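Local coordinates for protein nucleocapsid (Crimean-congo hemorrhagic fever virus, PDB 4AKL) that probably binds single- and double-stranded RNA to package the viral genome, and probably also cuts DNA without sequence specificity, at residues N3-N8 with I395-P400; S105-Y110 with S310-Y315; H409-L414 with E452-Q457. One frame throughout, in Å; residues are numbered along the deposited sequence. Where two conformers were deposited one is given.

Interaction 1 (N3-N8 with I395-P400)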
loop_
_atom_site.group_PDB
_atom_site.type_symbol
_atom_site.label_atom_id
_atom_site.label_comp_id
_atom_site.label_asym_id
_atom_site.label_seq_id
_atom_site.Cartn_x
_atom_site.Cartn_y
_atom_site.Cartn_z
ATOM N N ASN A 3 25.635 -5.777 10.423
ATOM C CA ASN A 3 24.834 -4.570 10.396
ATOM C C ASN A 3 25.417 -3.518 11.350
ATOM O O ASN A 3 25.355 -3.695 12.564
ATOM C CB ASN A 3 23.403 -4.932 10.796
ATOM C CG ASN A 3 22.420 -3.794 10.607
ATOM O OD1 ASN A 3 22.807 -2.633 10.528
ATOM N ND2 ASN A 3 21.104 -4.139 10.558
ATOM N N LYS A 4 25.966 -2.429 10.794
ATOM C CA LYS A 4 26.613 -1.378 11.598
ATOM C C LYS A 4 25.618 -0.391 12.239
ATOM O O LYS A 4 26.012 0.374 13.079
ATOM C CB LYS A 4 27.635 -0.581 10.770
ATOM C CG LYS A 4 28.718 -1.390 10.065
ATOM C CD LYS A 4 29.602 -2.160 10.993
ATOM C CE LYS A 4 30.672 -2.938 10.212
ATOM N NZ LYS A 4 31.616 -2.073 9.350
ATOM N N ILE A 5 24.338 -0.429 11.850
ATOM C CA ILE A 5 23.332 0.473 12.399
ATOM C C ILE A 5 22.757 -0.166 13.676
ATOM O O ILE A 5 21.617 -0.631 13.694
ATOM C CB ILE A 5 22.196 0.817 11.381
ATOM C CG1 ILE A 5 22.764 1.080 9.972
ATOM C CG2 ILE A 5 21.351 2.012 11.925
ATOM C CD1 ILE A 5 21.757 1.640 8.942
ATOM N N GLU A 6 23.588 -0.165 14.735
ATOM C CA GLU A 6 23.277 -0.758 16.032
ATOM C C GLU A 6 22.427 0.215 16.814
ATOM O O GLU A 6 22.942 1.055 17.570
ATOM C CB GLU A 6 24.549 -1.086 16.827
ATOM C CG GLU A 6 25.474 -2.102 16.167
ATOM C CD GLU A 6 26.653 -2.492 17.073
ATOM O OE1 GLU A 6 26.903 -1.775 18.091
ATOM O OE2 GLU A 6 27.325 -3.515 16.769
ATOM N N VAL A 7 21.129 0.068 16.623
ATOM C CA VAL A 7 20.136 0.957 17.121
ATOM C C VAL A 7 19.007 0.079 17.542
ATOM O O VAL A 7 18.467 -0.673 16.718
ATOM C CB VAL A 7 19.674 1.941 15.989
ATOM C CG1 VAL A 7 18.429 2.679 16.373
ATOM C CG2 VAL A 7 20.787 2.938 15.652
ATOM N N ASN A 8 18.640 0.147 18.815
ATOM C CA ASN A 8 17.555 -0.682 19.366
ATOM C C ASN A 8 16.417 0.167 19.963
ATOM O O ASN A 8 15.568 -0.352 20.715
ATOM C CB ASN A 8 18.139 -1.638 20.442
ATOM C CG ASN A 8 19.328 -2.482 19.919
ATOM O OD1 ASN A 8 19.165 -3.473 19.143
ATOM N ND2 ASN A 8 20.517 -2.096 20.336
ATOM N N ILE A 395 21.106 2.674 1.982
ATOM C CA ILE A 395 22.259 2.603 2.888
ATOM C C ILE A 395 22.687 1.128 3.016
ATOM O O ILE A 395 21.894 0.311 3.460
ATOM C CB ILE A 395 21.890 3.108 4.300
ATOM C CG1 ILE A 395 21.308 4.552 4.306
ATOM C CG2 ILE A 395 23.064 3.065 5.156
ATOM C CD1 ILE A 395 20.720 5.010 5.683
ATOM N N PRO A 396 23.906 0.776 2.596
ATOM C CA PRO A 396 24.388 -0.599 2.815
ATOM C C PRO A 396 24.829 -0.735 4.275
ATOM O O PRO A 396 25.771 -0.047 4.722
ATOM C CB PRO A 396 25.559 -0.722 1.869
ATOM C CG PRO A 396 26.137 0.624 1.786
ATOM C CD PRO A 396 24.971 1.622 2.028
ATOM N N VAL A 397 24.150 -1.592 5.015
ATOM C CA VAL A 397 24.313 -1.581 6.484
ATOM C C VAL A 397 25.675 -2.041 6.969
ATOM O O VAL A 397 26.072 -1.707 8.083
ATOM C CB VAL A 397 23.208 -2.396 7.206
ATOM C CG1 VAL A 397 21.829 -1.810 6.905
ATOM C CG2 VAL A 397 23.309 -3.842 6.855
ATOM N N ALA A 398 26.387 -2.791 6.132
ATOM C CA ALA A 398 27.753 -3.230 6.435
ATOM C C ALA A 398 28.763 -2.071 6.440
ATOM O O ALA A 398 29.749 -2.129 7.158
ATOM C CB ALA A 398 28.203 -4.318 5.434
ATOM N N ASN A 399 28.524 -1.045 5.618
ATOM C CA ASN A 399 29.392 0.166 5.552
ATOM C C ASN A 399 28.525 1.398 5.237
ATOM O O ASN A 399 28.531 1.867 4.115
ATOM C CB ASN A 399 30.488 -0.007 4.484
ATOM C CG ASN A 399 31.558 -1.038 4.877
ATOM O OD1 ASN A 399 32.347 -0.806 5.795
ATOM N ND2 ASN A 399 31.598 -2.183 4.163
ATOM N N PRO A 400 27.756 1.905 6.219
ATOM C CA PRO A 400 26.758 2.963 5.992
ATOM C C PRO A 400 27.204 4.227 5.284
ATOM O O PRO A 400 26.390 4.838 4.591
ATOM C CB PRO A 400 26.309 3.327 7.432
ATOM C CG PRO A 400 26.457 2.113 8.148
ATOM C CD PRO A 400 27.709 1.453 7.616
#
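Lys4 holds the 395-400 loop through two hydrogen bonds to successive carbonyls. Its backbone N reaches Val397 O at 2.8 Å in a nearly straight bond (165° at the hydrogen), though it comes from above the carbonyl plane. The ammonium group, Lys4 NZ, meets Ala398 O at 2.9 Å almost along the C=O axis; bends at chi2 and chi4 of the lysine bring NZ back to this oxygen. Both acceptors belong to the middle residues, Val397 and Ala398, of a type I beta turn running from Pro396 to Asn399, and on the other side Asn3 starts an Asx turn in which its OD1 accepts from Ile5 N at 3.0 Å. That same OD1 lies against Val397 CB at 3.4 Å, while Asn3 ND2 is taken by Ser84 O. The apolar contacts gather around Ile5. Ile5 CD1 touches Val397 CG1 at 4.0 Å, the two side chains crossing at about a right angle, and also meets Ile395 CG2; nearer the backbone, Ile5 CG1 sits against Pro400 CG. The proline's CD in turn packs on Lys4 CB at 3.8 Å. Trp16 of helix 10-24 touches Ile5, and Phe324 of helix 324-336 lies on Val397.

Interaction 2 (S105-Y110 with S310-Y315)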
loop_
_atom_site.group_PDB
_atom_site.type_symbol
_atom_site.label_atom_id
_atom_site.label_comp_id
_atom_site.label_asym_id
_atom_site.label_seq_id
_atom_site.Cartn_x
_atom_site.Cartn_y
_atom_site.Cartn_z
ATOM N N SER A 105 -4.259 -16.400 5.703
ATOM C CA SER A 105 -5.224 -16.288 4.592
ATOM C C SER A 105 -4.557 -15.958 3.241
ATOM O O SER A 105 -5.000 -16.440 2.179
ATOM C CB SER A 105 -6.386 -15.302 4.928
ATOM O OG SER A 105 -5.949 -13.969 5.053
ATOM N N TRP A 106 -3.492 -15.151 3.296
ATOM C CA TRP A 106 -2.666 -14.844 2.135
ATOM C C TRP A 106 -1.327 -15.568 2.122
ATOM O O TRP A 106 -0.876 -16.010 1.049
ATOM C CB TRP A 106 -2.457 -13.311 1.986
ATOM C CG TRP A 106 -2.138 -12.502 3.216
ATOM C CD1 TRP A 106 -3.018 -12.049 4.157
ATOM C CD2 TRP A 106 -0.869 -12.030 3.605
ATOM N NE1 TRP A 106 -2.375 -11.344 5.116
ATOM C CE2 TRP A 106 -1.047 -11.303 4.803
ATOM C CE3 TRP A 106 0.402 -12.146 3.067
ATOM C CZ2 TRP A 106 -0.001 -10.699 5.469
ATOM C CZ3 TRP A 106 1.453 -11.558 3.736
ATOM C CH2 TRP A 106 1.241 -10.825 4.919
ATOM N N ASP A 107 -0.669 -15.696 3.274
ATOM C CA ASP A 107 0.660 -16.332 3.353
ATOM C C ASP A 107 0.649 -17.813 2.926
ATOM O O ASP A 107 1.512 -18.239 2.150
ATOM C CB ASP A 107 1.260 -16.147 4.776
ATOM C CG ASP A 107 2.581 -16.918 4.993
ATOM O OD1 ASP A 107 3.561 -16.705 4.216
ATOM O OD2 ASP A 107 2.634 -17.724 5.992
ATOM N N GLU A 108 -0.311 -18.578 3.406
ATOM C CA GLU A 108 -0.426 -20.001 3.043
ATOM C C GLU A 108 -1.007 -20.210 1.619
ATOM O O GLU A 108 -1.032 -21.331 1.089
ATOM C CB GLU A 108 -1.246 -20.773 4.106
ATOM C CG GLU A 108 -0.431 -21.032 5.369
ATOM C CD GLU A 108 -1.148 -21.938 6.395
ATOM O OE1 GLU A 108 -2.323 -22.353 6.195
ATOM O OE2 GLU A 108 -0.500 -22.238 7.429
ATOM N N SER A 109 -1.461 -19.124 1.009
ATOM C CA SER A 109 -1.975 -19.139 -0.363
ATOM C C SER A 109 -1.035 -18.415 -1.311
ATOM O O SER A 109 -1.441 -18.140 -2.414
ATOM C CB SER A 109 -3.362 -18.482 -0.409
ATOM O OG SER A 109 -4.273 -19.364 0.197
ATOM N N TYR A 110 0.209 -18.139 -0.877
ATOM C CA TYR A 110 1.165 -17.388 -1.678
ATOM C C TYR A 110 1.254 -17.964 -3.106
ATOM O O TYR A 110 1.254 -17.212 -4.049
ATOM C CB TYR A 110 2.568 -17.299 -1.049
ATOM C CG TYR A 110 3.386 -16.256 -1.778
ATOM C CD1 TYR A 110 3.346 -14.912 -1.396
ATOM C CD2 TYR A 110 4.167 -16.607 -2.912
ATOM C CE1 TYR A 110 4.089 -13.930 -2.105
ATOM C CE2 TYR A 110 4.871 -15.669 -3.608
ATOM C CZ TYR A 110 4.841 -14.325 -3.205
ATOM O OH TYR A 110 5.558 -13.410 -3.900
ATOM N N SER A 310 8.002 -5.428 2.353
ATOM C CA SER A 310 9.414 -5.712 2.246
ATOM C C SER A 310 9.948 -6.700 3.311
ATOM O O SER A 310 10.796 -7.554 2.989
ATOM C CB SER A 310 10.243 -4.412 2.172
ATOM O OG SER A 310 9.988 -3.751 0.883
ATOM N N TYR A 311 9.444 -6.588 4.548
ATOM C CA TYR A 311 9.848 -7.473 5.630
ATOM C C TYR A 311 9.239 -8.884 5.434
ATOM O O TYR A 311 9.891 -9.912 5.755
ATOM C CB TYR A 311 9.493 -6.873 7.006
ATOM C CG TYR A 311 10.669 -6.151 7.615
ATOM C CD1 TYR A 311 11.642 -6.844 8.279
ATOM C CD2 TYR A 311 10.826 -4.780 7.485
ATOM C CE1 TYR A 311 12.750 -6.194 8.836
ATOM C CE2 TYR A 311 11.918 -4.124 8.025
ATOM C CZ TYR A 311 12.876 -4.834 8.694
ATOM O OH TYR A 311 13.948 -4.182 9.186
ATOM N N TYR A 312 8.021 -8.939 4.900
ATOM C CA TYR A 312 7.409 -10.196 4.577
ATOM C C TYR A 312 8.296 -10.978 3.575
ATOM O O TYR A 312 8.472 -12.200 3.707
ATOM C CB TYR A 312 6.023 -9.973 4.009
ATOM C CG TYR A 312 5.376 -11.226 3.551
ATOM C CD1 TYR A 312 5.078 -12.241 4.454
ATOM C CD2 TYR A 312 5.054 -11.418 2.209
ATOM C CE1 TYR A 312 4.472 -13.435 4.036
ATOM C CE2 TYR A 312 4.439 -12.636 1.773
ATOM C CZ TYR A 312 4.153 -13.619 2.681
ATOM O OH TYR A 312 3.563 -14.810 2.266
ATOM N N TRP A 313 8.864 -10.272 2.588
ATOM C CA TRP A 313 9.675 -10.936 1.562
ATOM C C TRP A 313 10.976 -11.413 2.151
ATOM O O TRP A 313 11.427 -12.508 1.814
ATOM C CB TRP A 313 9.878 -10.045 0.312
ATOM C CG TRP A 313 8.560 -9.774 -0.410
ATOM C CD1 TRP A 313 7.505 -10.666 -0.581
ATOM C CD2 TRP A 313 8.144 -8.557 -0.999
ATOM N NE1 TRP A 313 6.484 -10.070 -1.264
ATOM C CE2 TRP A 313 6.847 -8.768 -1.535
ATOM C CE3 TRP A 313 8.746 -7.305 -1.150
ATOM C CZ2 TRP A 313 6.157 -7.789 -2.193
ATOM C CZ3 TRP A 313 8.057 -6.327 -1.796
ATOM C CH2 TRP A 313 6.767 -6.566 -2.317
ATOM N N LEU A 314 11.573 -10.616 3.027
ATOM C CA LEU A 314 12.716 -11.096 3.777
ATOM C C LEU A 314 12.386 -12.377 4.541
ATOM O O LEU A 314 13.113 -13.372 4.439
ATOM C CB LEU A 314 13.176 -10.080 4.770
ATOM C CG LEU A 314 13.763 -8.766 4.349
ATOM C CD1 LEU A 314 14.241 -8.060 5.639
ATOM C CD2 LEU A 314 14.917 -8.937 3.320
ATOM N N TYR A 315 11.274 -12.362 5.271
ATOM C CA TYR A 315 10.838 -13.547 6.007
ATOM C C TYR A 315 10.674 -14.742 5.053
ATOM O O TYR A 315 11.283 -15.781 5.271
ATOM C CB TYR A 315 9.585 -13.226 6.830
ATOM C CG TYR A 315 8.803 -14.393 7.206
ATOM C CD1 TYR A 315 9.176 -15.196 8.304
ATOM C CD2 TYR A 315 7.685 -14.730 6.503
ATOM C CE1 TYR A 315 8.390 -16.325 8.663
ATOM C CE2 TYR A 315 6.918 -15.854 6.856
ATOM C CZ TYR A 315 7.280 -16.633 7.929
ATOM O OH TYR A 315 6.491 -17.740 8.248
#
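Trp106 drives the edge of its six-membered ring into the face of Tyr312, a T-shaped pair with centroids 4.8 Å apart and planes at 67°. Trp106 CZ3 leads, sitting over the centre of the tyrosine ring, 3.6 Å from Tyr312 CZ. What puts it there is an unusual torsion for a helical residue: CG lies between the backbone N and the carbonyl carbon (chi1 44°), and the indole runs past the phenol in the opposite direction. The far side of the indole is fixed by the NE1 bond to Asn125 OD1. Tyr312, with CG anti to its own backbone N (chi1 175°), reaches from helix 306-316 to segment 105-110, where a type I beta turn from Asp107 to Tyr110 leads into helix 110-113. Tyr312 OH donates to the anti lone pair of Asp107 OD1, 2.7 Å away, with the carboxylate almost perpendicular to the ring. Lys316, one residue beyond 310-315, forms a salt bridge to the same oxygen, so OD1 is gripped by two partners and the charge of the buried aspartate is probably balanced. Tyr110 crosses obliquely: its CD1 lies 3.7 Å from Tyr312 OH and 4.1 Å from Tyr312 CE2, at the edge of the Tyr312 ring. The Tyr110 hydroxyl itself continues past this ring to bond with Leu362 O and Leu380 N.

Interaction 3 (H409-L414 with E452-Q457)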
loop_
_atom_site.group_PDB
_atom_site.type_symbol
_atom_site.label_atom_id
_atom_site.label_comp_id
_atom_site.label_asym_id
_atom_site.label_seq_id
_atom_site.Cartn_x
_atom_site.Cartn_y
_atom_site.Cartn_z
ATOM N N HIS A 409 16.514 4.387 -5.451
ATOM C CA HIS A 409 15.354 3.503 -5.453
ATOM C C HIS A 409 14.098 4.369 -5.557
ATOM O O HIS A 409 14.023 5.424 -4.933
ATOM C CB HIS A 409 15.368 2.588 -4.234
ATOM C CG HIS A 409 16.610 1.786 -4.151
ATOM N ND1 HIS A 409 16.768 0.619 -4.848
ATOM C CD2 HIS A 409 17.794 2.014 -3.512
ATOM C CE1 HIS A 409 17.977 0.136 -4.628
ATOM N NE2 HIS A 409 18.623 0.959 -3.815
ATOM N N THR A 410 13.138 3.900 -6.359
ATOM C CA THR A 410 11.989 4.691 -6.789
ATOM C C THR A 410 11.393 5.585 -5.714
ATOM O O THR A 410 11.391 6.794 -5.854
ATOM C CB THR A 410 10.919 3.792 -7.474
ATOM O OG1 THR A 410 11.547 3.106 -8.550
ATOM C CG2 THR A 410 9.754 4.582 -8.061
ATOM N N LYS A 411 10.914 5.003 -4.614
ATOM C CA LYS A 411 10.130 5.776 -3.680
ATOM C C LYS A 411 10.906 6.848 -2.856
ATOM O O LYS A 411 10.278 7.573 -2.046
ATOM C CB LYS A 411 9.250 4.833 -2.859
ATOM C CG LYS A 411 8.032 4.475 -3.683
ATOM C CD LYS A 411 7.158 3.441 -3.101
ATOM C CE LYS A 411 6.013 3.179 -4.049
ATOM N NZ LYS A 411 5.257 2.030 -3.598
ATOM N N SER A 412 12.232 6.969 -3.062
ATOM C CA SER A 412 12.975 8.024 -2.460
ATOM C C SER A 412 12.479 9.350 -2.972
ATOM O O SER A 412 12.651 10.352 -2.297
ATOM C CB SER A 412 14.453 7.879 -2.646
ATOM O OG SER A 412 14.953 6.780 -1.909
ATOM N N ILE A 413 11.860 9.342 -4.168
ATOM C CA ILE A 413 11.151 10.503 -4.712
ATOM C C ILE A 413 10.154 11.135 -3.751
ATOM O O ILE A 413 9.979 12.353 -3.769
ATOM C CB ILE A 413 10.438 10.130 -6.085
ATOM C CG1 ILE A 413 11.443 10.149 -7.199
ATOM C CG2 ILE A 413 9.452 11.139 -6.487
ATOM C CD1 ILE A 413 11.012 9.358 -8.475
ATOM N N LEU A 414 9.492 10.327 -2.917
ATOM C CA LEU A 414 8.508 10.827 -1.978
ATOM C C LEU A 414 9.146 11.657 -0.844
ATOM O O LEU A 414 8.445 12.343 -0.139
ATOM C CB LEU A 414 7.715 9.657 -1.376
ATOM C CG LEU A 414 6.795 8.954 -2.362
ATOM C CD1 LEU A 414 6.139 7.770 -1.700
ATOM C CD2 LEU A 414 5.751 9.921 -2.950
ATOM N N GLU A 452 2.713 7.390 -12.207
ATOM C CA GLU A 452 1.310 7.611 -11.784
ATOM C C GLU A 452 1.039 7.143 -10.341
ATOM O O GLU A 452 0.352 7.854 -9.586
ATOM C CB GLU A 452 0.317 6.961 -12.748
ATOM C CG GLU A 452 0.300 7.672 -14.055
ATOM C CD GLU A 452 -0.646 7.106 -15.049
ATOM O OE1 GLU A 452 -1.364 6.175 -14.707
ATOM O OE2 GLU A 452 -0.673 7.605 -16.192
ATOM N N HIS A 453 1.596 5.972 -9.969
ATOM C CA HIS A 453 1.534 5.420 -8.600
ATOM C C HIS A 453 2.182 6.466 -7.666
ATOM O O HIS A 453 1.654 6.782 -6.610
ATOM C CB HIS A 453 2.274 4.053 -8.644
ATOM C CG HIS A 453 2.315 3.266 -7.372
ATOM N ND1 HIS A 453 1.182 2.838 -6.698
ATOM C CD2 HIS A 453 3.371 2.778 -6.678
ATOM C CE1 HIS A 453 1.550 2.139 -5.630
ATOM N NE2 HIS A 453 2.873 2.087 -5.597
ATOM N N LEU A 454 3.341 7.000 -8.088
ATOM C CA LEU A 454 4.019 8.016 -7.290
ATOM C C LEU A 454 3.163 9.294 -7.107
ATOM O O LEU A 454 3.070 9.787 -6.020
ATOM C CB LEU A 454 5.373 8.384 -7.863
ATOM C CG LEU A 454 6.513 7.364 -7.738
ATOM C CD1 LEU A 454 7.699 7.882 -8.617
ATOM C CD2 LEU A 454 6.979 7.044 -6.267
ATOM N N LEU A 455 2.556 9.802 -8.167
ATOM C CA LEU A 455 1.669 10.976 -8.061
ATOM C C LEU A 455 0.487 10.744 -7.126
ATOM O O LEU A 455 0.134 11.601 -6.316
ATOM C CB LEU A 455 1.147 11.401 -9.441
ATOM C CG LEU A 455 0.269 12.678 -9.505
ATOM C CD1 LEU A 455 0.989 13.874 -8.944
ATOM C CD2 LEU A 455 -0.217 12.965 -10.937
ATOM N N HIS A 456 -0.114 9.583 -7.265
ATOM C CA HIS A 456 -1.262 9.178 -6.463
ATOM C C HIS A 456 -0.901 9.280 -4.993
ATOM O O HIS A 456 -1.572 9.930 -4.230
ATOM C CB HIS A 456 -1.672 7.761 -6.838
ATOM C CG HIS A 456 -2.897 7.298 -6.153
ATOM N ND1 HIS A 456 -4.164 7.671 -6.556
ATOM C CD2 HIS A 456 -3.058 6.499 -5.080
ATOM C CE1 HIS A 456 -5.053 7.116 -5.750
ATOM N NE2 HIS A 456 -4.405 6.394 -4.852
ATOM N N GLN A 457 0.208 8.658 -4.646
ATOM C CA GLN A 457 0.738 8.672 -3.303
ATOM C C GLN A 457 1.075 10.044 -2.788
ATOM O O GLN A 457 0.872 10.283 -1.637
ATOM C CB GLN A 457 1.956 7.770 -3.224
ATOM C CG GLN A 457 1.466 6.323 -3.262
ATOM C CD GLN A 457 2.536 5.385 -3.397
ATOM O OE1 GLN A 457 3.582 5.501 -2.748
ATOM N NE2 GLN A 457 2.324 4.416 -4.241
#
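A 3-10 turn at 410-414 packs against the helical segment 452-457, where Lys411 and Leu454 have the nearest CA atoms, 7.4 Å apart. Leu454 is the side chain that fills the contact. Its CD1 meets Ile413 CD1 at 3.6 Å, the two side chains crossing nearly at right angles, and its CD2 lies on the aliphatic part of Lys411, 3.8 Å from Lys411 CG. Thr410 CG2 lies near both methyls, 3.9 Å from Leu454 CD1. Ile430 of helix 425-440 touches both Ile413 and Leu454, so the apolar patch joins three elements of the globular part of the fold. On the other flank Lys411, extended beyond CG, carries its polar end across Gln457, whose OE1 is 3.6 Å from Lys411 CE. Leu414 CD1 comes to the same oxygen at 3.6 Å, again crossing Gln457 at about a right angle. Lys462 gives OE1 a weak hydrogen bond. At the end of the lysine, NZ donates to His453 NE2 at 3.1 Å, approaching the edge of the imidazole but tilted 21° from its plane; since His453 has two conformers, this bond holds for one of them and is doubtful as a permanent link. The firmer partner of Lys411 NZ is Glu387, in a salt bridge to helix 385-392. That carboxylate would tend to keep the buried amine charged; in the conformer described, His453 NE2 would accept from the amine and so would probably carry no proton there.

Starting at the N terminus, residues 3-8 open interaction 1, which closes only at 395-400 and so ties the chain's beginning to the loop after helix 385-392. Interaction 2 nests inside that long loop: 105-110 pairs with 310-315, joining the region of helix 104-107 to helix 306-316, and the chain between them includes the DEVD motif at 266-269 and the helices around it. Interaction 3 follows in series, 409-414 meeting 452-457 to close a short loop that carries helix 425-440. None of the three cross along the chain. Their centres lie 23 to 25 Å apart and they do not touch; helix 385-392 borders both interactions 2 and 3, packing on side chains of each.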